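Local coordinates for protein C2 toxin component I (PDB 2J3X) that serves as the enzymatic component of the binary C2 toxin, an ADP-ribosyltransferase that modifies actin inside the host cell, at residues W21-E24 against E25-R28; S255-K258 against A259-Y263; E227-A231 against E232-D236. The protein carries 2 engineered substitutions. One frame throughout, in Å; residues are numbered along the deposited sequence.

The three contacts are single-helix arrangements in series along the chain, and none touches another. Contact 1 lies on helix 15-30, in the first of the two ADP-ribosyltransferase-like sequence regions; contacts 3 and 2, in that chain order, fall in the second. The centres of contacts 1 and 2 are about 62 Å apart, on opposite sides of the chain's centre, while contact 3 is, centre to centre, about 44 Å from contact 1 and about 27 Å from contact 2. Contacts 1 and 3 each bind a sulfate, probably from the crystallisation liquor; contact 2 has a glycerol about 5 Å from the side chain of Asn-261.

Contact 1: residues W21-E24 against E25-R28; sequences WGKE and EEKR. With SO4 (sulfate ion), chain T.
Trp-21 and Glu-25 meet one turn apart on helix 15-30, beside a salt-bridge network of Glu-24, Glu-25, Lys-27 and Arg-28 spaced three and four residues apart. The packing is CH-pi: Glu-25 CG sits over the six-membered ring of Trp-21, 3.3 Å from its centroid and 13° off the normal. Trp-21 CG lies anti to the backbone N (chi1 -177°), which swings the indole along the helix under this methylene. Val-176 of strand 175-178 touches both side chains, tying the helix to the sheet edge.

Among the charged pairs, Lys-23 NZ reaches Glu-26 OE1 at 2.8 Å on its syn lone pair, and the same ammonium also bonds Asn-178. Glu-24 OE2 receives Arg-28 NE at 3.2 Å, a weak bond. The carboxylate stands nearly upright on the guanidinium, planes 84° apart, and Glu-24 CG lies over one face of that group. A weak and doubtful bond from Lys-27 NZ, whose side chain is disordered over two conformers, may also reach Glu-24 OE2. Arg-28 NH1 also pairs with Glu-25 OE2, 3.2 Å away, while Glu-25 OE1 bonds Tyr-174.

The sulfate draws together Trp-21, Glu-25 and Arg-28, with Arg-96 as a further donor. Its O1 lies 3.2 Å from Arg-28 NH1. The same O1 is 2.8 Å from Glu-25 OE2, so an acid group there probably holds a proton, consistent with the pH of 3.0. At the indole edge, Trp-21 NE1 donates to sulfate O3 over 2.9 Å.

Contact 2: residues S255-K258 against A259-Y263; sequences SDYK and AINSY
Ile-260 and Asp-256 are brought together by the isoleucine's torsions: CG1 stands anti to its own carbonyl carbon (chi1 -83°) and the chain then runs straight on (chi2 174°), carrying the CD1 methyl back along the helix to 3.9 Å from Asp-256 CB. A similar first torsion in Asn-261 (chi1 -75°) folds its amide over the preceding turn, where Asn-261 CG comes within 3.1 Å of Tyr-257 O.

The setting is the first turns of helix 257-265, just after helix 243-254 breaks at Ser-255. Three successive i to i+4 backbone bonds build it: Ile-260 N to Asp-256 O at 3.0 Å, then Asn-261 N to Tyr-257 O and Ser-262 N to Lys-258 O. Two waters extend the ladder. One accepts from Ala-259 N at 2.9 Å and donates to Ser-255 O, so bridging the next i, i+4 pair toward the start of the helix. The other donates to Lys-258 O and bonds Ser-262 OG at 2.8 Å.

Asn-261 ND2 lies near the plane of the Tyr-257 ring, at its edge. Its geometry toward Tyr-257 O is too poor for a hydrogen bond. The other end of the amide, Asn-261 OD1, accepts from Ser-345 and from Tyr-252 of the preceding helix. In the conformer given, one of two, Asp-256 OD2 pairs with Lys-278, while Ile-260 packs on Leu-275 and Ile-282 of helix 273-286.

The acid of Asp-256 and the amide oxygen of Asn-261 thus find partners beyond this turn, and cohesion within it rests mainly on backbone bonds, two water bridges and the alkyl contact of Ile-260 with Asp-256.

Contact 3: residues E227-A231 against E232-D236; sequences EAWGA and ENYGD. With SO4 (sulfate ion), chain V.
Trp-229 and Asn-233 cross at about a right angle, the amide leaning over one indole face with the two planes 37° apart. Asn-233 ND2 lies above the ring, 3.3 Å from Trp-229 CE2, and Asn-233 CB sits 4.2 Å from the centroid of the six-membered ring, almost on its normal. The amide is fixed by a bond from Asn-233 ND2 to Trp-229 O, 2.9 Å long; because Asn-233 N donates to it too, that carbonyl accepts twice. Indole NE1 turns instead to Gln-293.

Tyr-234 runs beside Trp-229, pointing the same way. The rings are oblique, planes at 41°, and touch where Trp-229 CZ3 meets Tyr-234 CE2 at 3.7 Å. Trp-229 lies in the short helix 227-234 and Tyr-234 close to its end; both rest on Phe-377 of strand 375-377. Tyr-234 OH bonds the carbonyl of Lys-289.

In the conformer given, one of two, Glu-232 lies back over Ala-228, a placement that remains doubtful. At the start of the helix a sulfate O3 accepts a weak bond from Ala-228 N and a doubtful, short one from Glu-227 N; farther along, Gly-235 N makes a weak 2.9 Å bond to Ala-231 O.

Contact 1: residues W21-E24 against E25-R28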
loop_
_atom_site.group_PDB
_atom_site.type_symbol
_atom_site.label_atom_id
_atom_site.label_comp_id
_atom_site.label_asym_id
_atom_site.label_seq_id
_atom_site.Cartn_x
_atom_site.Cartn_y
_atom_site.Cartn_z
ATOM N N TRP A 21 16.720 -25.613 -12.209
ATOM C CA TRP A 21 15.350 -25.691 -11.643
ATOM C C TRP A 21 14.517 -24.584 -12.260
ATOM O O TRP A 21 13.391 -24.819 -12.721
ATOM C CB TRP A 21 15.412 -25.489 -10.120
ATOM C CG TRP A 21 14.075 -25.608 -9.416
ATOM C CD1 TRP A 21 13.484 -26.739 -8.922
ATOM C CD2 TRP A 21 13.160 -24.527 -9.167
ATOM N NE1 TRP A 21 12.247 -26.410 -8.339
ATOM C CE2 TRP A 21 12.051 -25.057 -8.489
ATOM C CE3 TRP A 21 13.224 -23.142 -9.375
ATOM C CZ2 TRP A 21 10.954 -24.244 -8.079
ATOM C CZ3 TRP A 21 12.146 -22.339 -8.968
ATOM C CH2 TRP A 21 11.031 -22.900 -8.317
ATOM N N GLY A 22 15.052 -23.368 -12.252
ATOM C CA GLY A 22 14.368 -22.196 -12.865
ATOM C C GLY A 22 13.989 -22.451 -14.303
ATOM O O GLY A 22 12.876 -22.211 -14.695
ATOM N N LYS A 23 14.916 -22.932 -15.112
ATOM C CA LYS A 23 14.577 -23.223 -16.514
ATOM C C LYS A 23 13.462 -24.251 -16.654
ATOM O O LYS A 23 12.587 -24.094 -17.514
ATOM C CB LYS A 23 15.834 -23.696 -17.285
ATOM C CG LYS A 23 16.973 -22.664 -17.403
ATOM C CD LYS A 23 16.547 -21.148 -17.568
ATOM C CE LYS A 23 16.063 -20.816 -19.008
ATOM N NZ LYS A 23 15.613 -19.405 -19.149
ATOM N N GLU A 24 13.506 -25.306 -15.842
ATOM C CA GLU A 24 12.531 -26.424 -15.875
ATOM C C GLU A 24 11.163 -25.857 -15.462
ATOM O O GLU A 24 10.126 -26.149 -16.056
ATOM C CB GLU A 24 12.976 -27.507 -14.900
ATOM C CG GLU A 24 12.096 -28.728 -14.778
ATOM C CD GLU A 24 11.906 -29.504 -16.082
ATOM O OE1 GLU A 24 12.706 -29.346 -17.023
ATOM O OE2 GLU A 24 10.941 -30.310 -16.138
ATOM N N GLU A 25 11.181 -24.973 -14.471
ATOM C CA GLU A 25 9.915 -24.470 -13.955
ATOM C C GLU A 25 9.320 -23.470 -14.936
ATOM O O GLU A 25 8.096 -23.429 -15.094
ATOM C CB GLU A 25 10.202 -23.814 -12.593
ATOM C CG GLU A 25 10.455 -24.824 -11.409
ATOM C CD GLU A 25 9.277 -25.733 -11.128
ATOM O OE1 GLU A 25 8.124 -25.240 -11.237
ATOM O OE2 GLU A 25 9.472 -26.958 -10.872
ATOM N N GLU A 26 10.145 -22.629 -15.540
ATOM C CA GLU A 26 9.706 -21.729 -16.624
ATOM C C GLU A 26 9.092 -22.508 -17.809
ATOM O O GLU A 26 8.052 -22.131 -18.360
ATOM C CB GLU A 26 10.852 -20.895 -17.141
ATOM C CG GLU A 26 11.406 -19.879 -16.114
ATOM C CD GLU A 26 12.811 -19.341 -16.467
ATOM O OE1 GLU A 26 13.355 -19.722 -17.521
ATOM O OE2 GLU A 26 13.366 -18.512 -15.691
ATOM N N LYS A 27 9.727 -23.621 -18.166
ATOM C CA LYS A 27 9.253 -24.471 -19.266
ATOM C C LYS A 27 7.867 -25.005 -18.900
ATOM O O LYS A 27 6.945 -24.965 -19.712
ATOM C CB LYS A 27 10.260 -25.619 -19.512
ATOM C CG LYS A 27 9.720 -26.869 -20.220
ATOM C CD LYS A 27 10.790 -28.014 -20.103
ATOM C CE LYS A 27 10.235 -29.386 -20.441
ATOM N NZ LYS A 27 10.146 -30.317 -19.243
ATOM N N ARG A 28 7.719 -25.529 -17.676
ATOM C CA ARG A 28 6.428 -26.052 -17.211
ATOM C C ARG A 28 5.351 -24.948 -17.234
ATOM O O ARG A 28 4.213 -25.194 -17.680
ATOM C CB ARG A 28 6.519 -26.664 -15.812
ATOM C CG ARG A 28 7.412 -27.934 -15.783
ATOM C CD ARG A 28 7.626 -28.454 -14.367
ATOM N NE ARG A 28 8.392 -29.702 -14.356
ATOM C CZ ARG A 28 8.817 -30.330 -13.245
ATOM N NH1 ARG A 28 8.580 -29.831 -12.013
ATOM N NH2 ARG A 28 9.495 -31.465 -13.347
HETATM S S SO4 T . 8.578 -28.019 -7.746
HETATM O O1 SO4 T . 8.579 -28.794 -8.990
HETATM O O2 SO4 T . 7.774 -28.758 -6.773
HETATM O O3 SO4 T . 9.957 -27.888 -7.250
HETATM O O4 SO4 T . 7.960 -26.704 -7.952
#

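Contact 2: residues S255-K258 against A259-Y263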
loop_
_atom_site.group_PDB
_atom_site.type_symbol
_atom_site.label_atom_id
_atom_site.label_comp_id
_atom_site.label_asym_id
_atom_site.label_seq_id
_atom_site.Cartn_x
_atom_site.Cartn_y
_atom_site.Cartn_z
ATOM N N SER A 255 -26.624 18.423 5.558
ATOM C CA SER A 255 -26.872 19.866 5.715
ATOM C C SER A 255 -26.024 20.608 6.726
ATOM O O SER A 255 -25.738 21.791 6.516
ATOM C CB SER A 255 -28.352 20.135 6.052
ATOM O OG SER A 255 -28.862 19.177 6.973
ATOM N N ASP A 256 -25.688 19.957 7.837
ATOM C CA ASP A 256 -24.942 20.477 8.973
ATOM C C ASP A 256 -23.421 20.324 8.881
ATOM O O ASP A 256 -22.712 20.698 9.812
ATOM C CB ASP A 256 -25.320 19.638 10.196
ATOM C CG ASP A 256 -26.524 20.152 10.921
ATOM O OD1 ASP A 256 -27.476 20.630 10.272
ATOM O OD2 ASP A 256 -26.521 20.048 12.164
ATOM N N TYR A 257 -22.918 19.676 7.844
ATOM C CA TYR A 257 -21.494 19.330 7.907
ATOM C C TYR A 257 -20.541 20.523 7.945
ATOM O O TYR A 257 -19.572 20.506 8.682
ATOM C CB TYR A 257 -21.069 18.340 6.835
ATOM C CG TYR A 257 -21.336 18.766 5.432
ATOM C CD1 TYR A 257 -22.592 18.560 4.841
ATOM C CD2 TYR A 257 -20.316 19.347 4.663
ATOM C CE1 TYR A 257 -22.840 18.945 3.493
ATOM C CE2 TYR A 257 -20.547 19.751 3.356
ATOM C CZ TYR A 257 -21.805 19.550 2.773
ATOM O OH TYR A 257 -21.991 19.943 1.466
ATOM N N LYS A 258 -20.826 21.558 7.158
ATOM C CA LYS A 258 -19.989 22.763 7.184
ATOM C C LYS A 258 -19.924 23.370 8.594
ATOM O O LYS A 258 -18.850 23.635 9.132
ATOM C CB LYS A 258 -20.455 23.759 6.097
ATOM C CG LYS A 258 -20.154 23.250 4.657
ATOM C CD LYS A 258 -20.410 24.308 3.574
ATOM C CE LYS A 258 -19.977 23.770 2.198
ATOM N NZ LYS A 258 -19.537 24.838 1.227
ATOM N N ALA A 259 -21.085 23.535 9.219
ATOM C CA ALA A 259 -21.158 24.148 10.522
ATOM C C ALA A 259 -20.422 23.318 11.568
ATOM O O ALA A 259 -19.696 23.841 12.408
ATOM C CB ALA A 259 -22.605 24.322 10.928
ATOM N N ILE A 260 -20.614 21.993 11.488
ATOM C CA ILE A 260 -20.077 21.107 12.506
ATOM C C ILE A 260 -18.543 20.999 12.354
ATOM O O ILE A 260 -17.819 21.029 13.341
ATOM C CB ILE A 260 -20.784 19.721 12.428
ATOM C CG1 ILE A 260 -22.118 19.785 13.208
ATOM C CG2 ILE A 260 -19.899 18.641 13.043
ATOM C CD1 ILE A 260 -22.990 18.517 13.081
ATOM N N ASN A 261 -18.084 20.860 11.118
ATOM C CA ASN A 261 -16.647 20.789 10.779
ATOM C C ASN A 261 -15.959 22.088 11.260
ATOM O O ASN A 261 -14.931 22.028 11.937
ATOM C CB ASN A 261 -16.444 20.653 9.249
ATOM C CG ASN A 261 -16.754 19.249 8.725
ATOM O OD1 ASN A 261 -16.889 18.296 9.506
ATOM N ND2 ASN A 261 -16.866 19.125 7.386
ATOM N N SER A 262 -16.557 23.243 10.936
ATOM C CA SER A 262 -15.940 24.553 11.333
ATOM C C SER A 262 -15.822 24.677 12.834
ATOM O O SER A 262 -14.751 25.027 13.353
ATOM C CB SER A 262 -16.680 25.744 10.744
ATOM O OG SER A 262 -16.531 25.706 9.331
ATOM N N TYR A 263 -16.907 24.355 13.530
ATOM C CA TYR A 263 -16.971 24.398 14.967
ATOM C C TYR A 263 -15.883 23.552 15.582
ATOM O O TYR A 263 -15.094 24.019 16.415
ATOM C CB TYR A 263 -18.354 23.930 15.426
ATOM C CG TYR A 263 -18.650 23.957 16.912
ATOM C CD1 TYR A 263 -18.797 25.187 17.605
ATOM C CD2 TYR A 263 -18.841 22.766 17.628
ATOM C CE1 TYR A 263 -19.084 25.211 18.956
ATOM C CE2 TYR A 263 -19.159 22.783 18.994
ATOM C CZ TYR A 263 -19.279 24.037 19.651
ATOM O OH TYR A 263 -19.601 24.082 20.989
HETATM O O HOH W 1 -23.607 23.714 7.840
HETATM O O HOH W 2 -16.629 23.796 7.262
#

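Contact 3: residues E227-A231 against E232-D236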
loop_
_atom_site.group_PDB
_atom_site.type_symbol
_atom_site.label_atom_id
_atom_site.label_comp_id
_atom_site.label_asym_id
_atom_site.label_seq_id
_atom_site.Cartn_x
_atom_site.Cartn_y
_atom_site.Cartn_z
ATOM N N GLU A 227 -18.438 -2.203 -2.487
ATOM C CA GLU A 227 -19.734 -1.906 -1.900
ATOM C C GLU A 227 -20.186 -3.123 -1.101
ATOM O O GLU A 227 -20.840 -2.952 -0.076
ATOM C CB GLU A 227 -20.720 -1.614 -3.016
ATOM C CG GLU A 227 -22.136 -1.297 -2.511
ATOM C CD GLU A 227 -22.298 0.075 -1.898
ATOM O OE1 GLU A 227 -21.348 0.834 -1.794
ATOM O OE2 GLU A 227 -23.407 0.428 -1.475
ATOM N N ALA A 228 -19.830 -4.338 -1.563
ATOM C CA ALA A 228 -20.231 -5.565 -0.851
ATOM C C ALA A 228 -19.741 -5.592 0.576
ATOM O O ALA A 228 -20.455 -6.111 1.448
ATOM C CB ALA A 228 -19.731 -6.867 -1.595
ATOM N N TRP A 229 -18.527 -5.080 0.818
ATOM C CA TRP A 229 -18.006 -5.005 2.203
ATOM C C TRP A 229 -18.905 -4.129 3.069
ATOM O O TRP A 229 -19.241 -4.483 4.207
ATOM C CB TRP A 229 -16.565 -4.453 2.234
ATOM C CG TRP A 229 -15.952 -4.571 3.599
ATOM C CD1 TRP A 229 -15.230 -5.654 4.068
ATOM C CD2 TRP A 229 -16.057 -3.644 4.697
ATOM N NE1 TRP A 229 -14.836 -5.424 5.348
ATOM C CE2 TRP A 229 -15.324 -4.214 5.784
ATOM C CE3 TRP A 229 -16.656 -2.372 4.862
ATOM C CZ2 TRP A 229 -15.154 -3.567 7.014
ATOM C CZ3 TRP A 229 -16.525 -1.714 6.127
ATOM C CH2 TRP A 229 -15.776 -2.333 7.197
ATOM N N GLY A 230 -19.292 -2.974 2.521
ATOM C CA GLY A 230 -20.206 -2.096 3.247
ATOM C C GLY A 230 -21.556 -2.773 3.466
ATOM O O GLY A 230 -22.136 -2.687 4.547
ATOM N N ALA A 231 -22.093 -3.452 2.455
ATOM C CA ALA A 231 -23.394 -4.127 2.626
ATOM C C ALA A 231 -23.352 -5.237 3.676
ATOM O O ALA A 231 -24.285 -5.378 4.460
ATOM C CB ALA A 231 -23.885 -4.725 1.240
ATOM N N GLU A 232 -22.272 -6.040 3.668
ATOM C CA GLU A 232 -22.125 -7.188 4.569
ATOM C C GLU A 232 -22.000 -6.722 6.001
ATOM O O GLU A 232 -22.553 -7.325 6.923
ATOM C CB GLU A 232 -20.826 -7.961 4.212
ATOM C CG GLU A 232 -20.913 -8.748 2.952
ATOM C CD GLU A 232 -19.541 -8.966 2.252
ATOM O OE1 GLU A 232 -18.439 -8.722 2.836
ATOM O OE2 GLU A 232 -19.584 -9.385 1.072
ATOM N N ASN A 233 -21.247 -5.638 6.190
ATOM C CA ASN A 233 -20.849 -5.189 7.510
ATOM C C ASN A 233 -21.706 -4.095 8.105
ATOM O O ASN A 233 -21.704 -3.905 9.316
ATOM C CB ASN A 233 -19.385 -4.802 7.471
ATOM C CG ASN A 233 -18.485 -6.051 7.319
ATOM O OD1 ASN A 233 -18.361 -6.846 8.287
ATOM N ND2 ASN A 233 -17.910 -6.267 6.132
ATOM N N TYR A 234 -22.390 -3.368 7.222
ATOM C CA TYR A 234 -23.235 -2.242 7.642
ATOM C C TYR A 234 -24.636 -2.300 7.065
ATOM O O TYR A 234 -25.392 -1.306 7.141
ATOM C CB TYR A 234 -22.539 -0.887 7.298
ATOM C CG TYR A 234 -21.347 -0.703 8.242
ATOM C CD1 TYR A 234 -21.514 -0.037 9.477
ATOM C CD2 TYR A 234 -20.067 -1.283 7.936
ATOM C CE1 TYR A 234 -20.447 0.045 10.378
ATOM C CE2 TYR A 234 -19.023 -1.178 8.822
ATOM C CZ TYR A 234 -19.207 -0.509 9.999
ATOM O OH TYR A 234 -18.184 -0.427 10.918
ATOM N N GLY A 235 -25.023 -3.449 6.507
ATOM C CA GLY A 235 -26.415 -3.620 6.089
ATOM C C GLY A 235 -27.404 -3.302 7.198
ATOM O O GLY A 235 -28.375 -2.553 6.959
ATOM N N ASP A 236 -27.174 -3.840 8.402
ATOM C CA ASP A 236 -28.101 -3.629 9.510
ATOM C C ASP A 236 -27.807 -2.389 10.330
ATOM O O ASP A 236 -28.400 -2.185 11.384
ATOM C CB ASP A 236 -28.250 -4.883 10.392
ATOM C CG ASP A 236 -27.000 -5.211 11.187
ATOM O OD1 ASP A 236 -26.014 -4.483 11.055
ATOM O OD2 ASP A 236 -27.029 -6.237 11.938
HETATM S S SO4 V . -19.480 -4.599 -5.273
HETATM O O1 SO4 V . -18.851 -5.735 -5.973
HETATM O O2 SO4 V . -20.337 -5.247 -4.325
HETATM O O3 SO4 V . -18.555 -3.713 -4.588
HETATM O O4 SO4 V . -20.401 -3.859 -6.124
#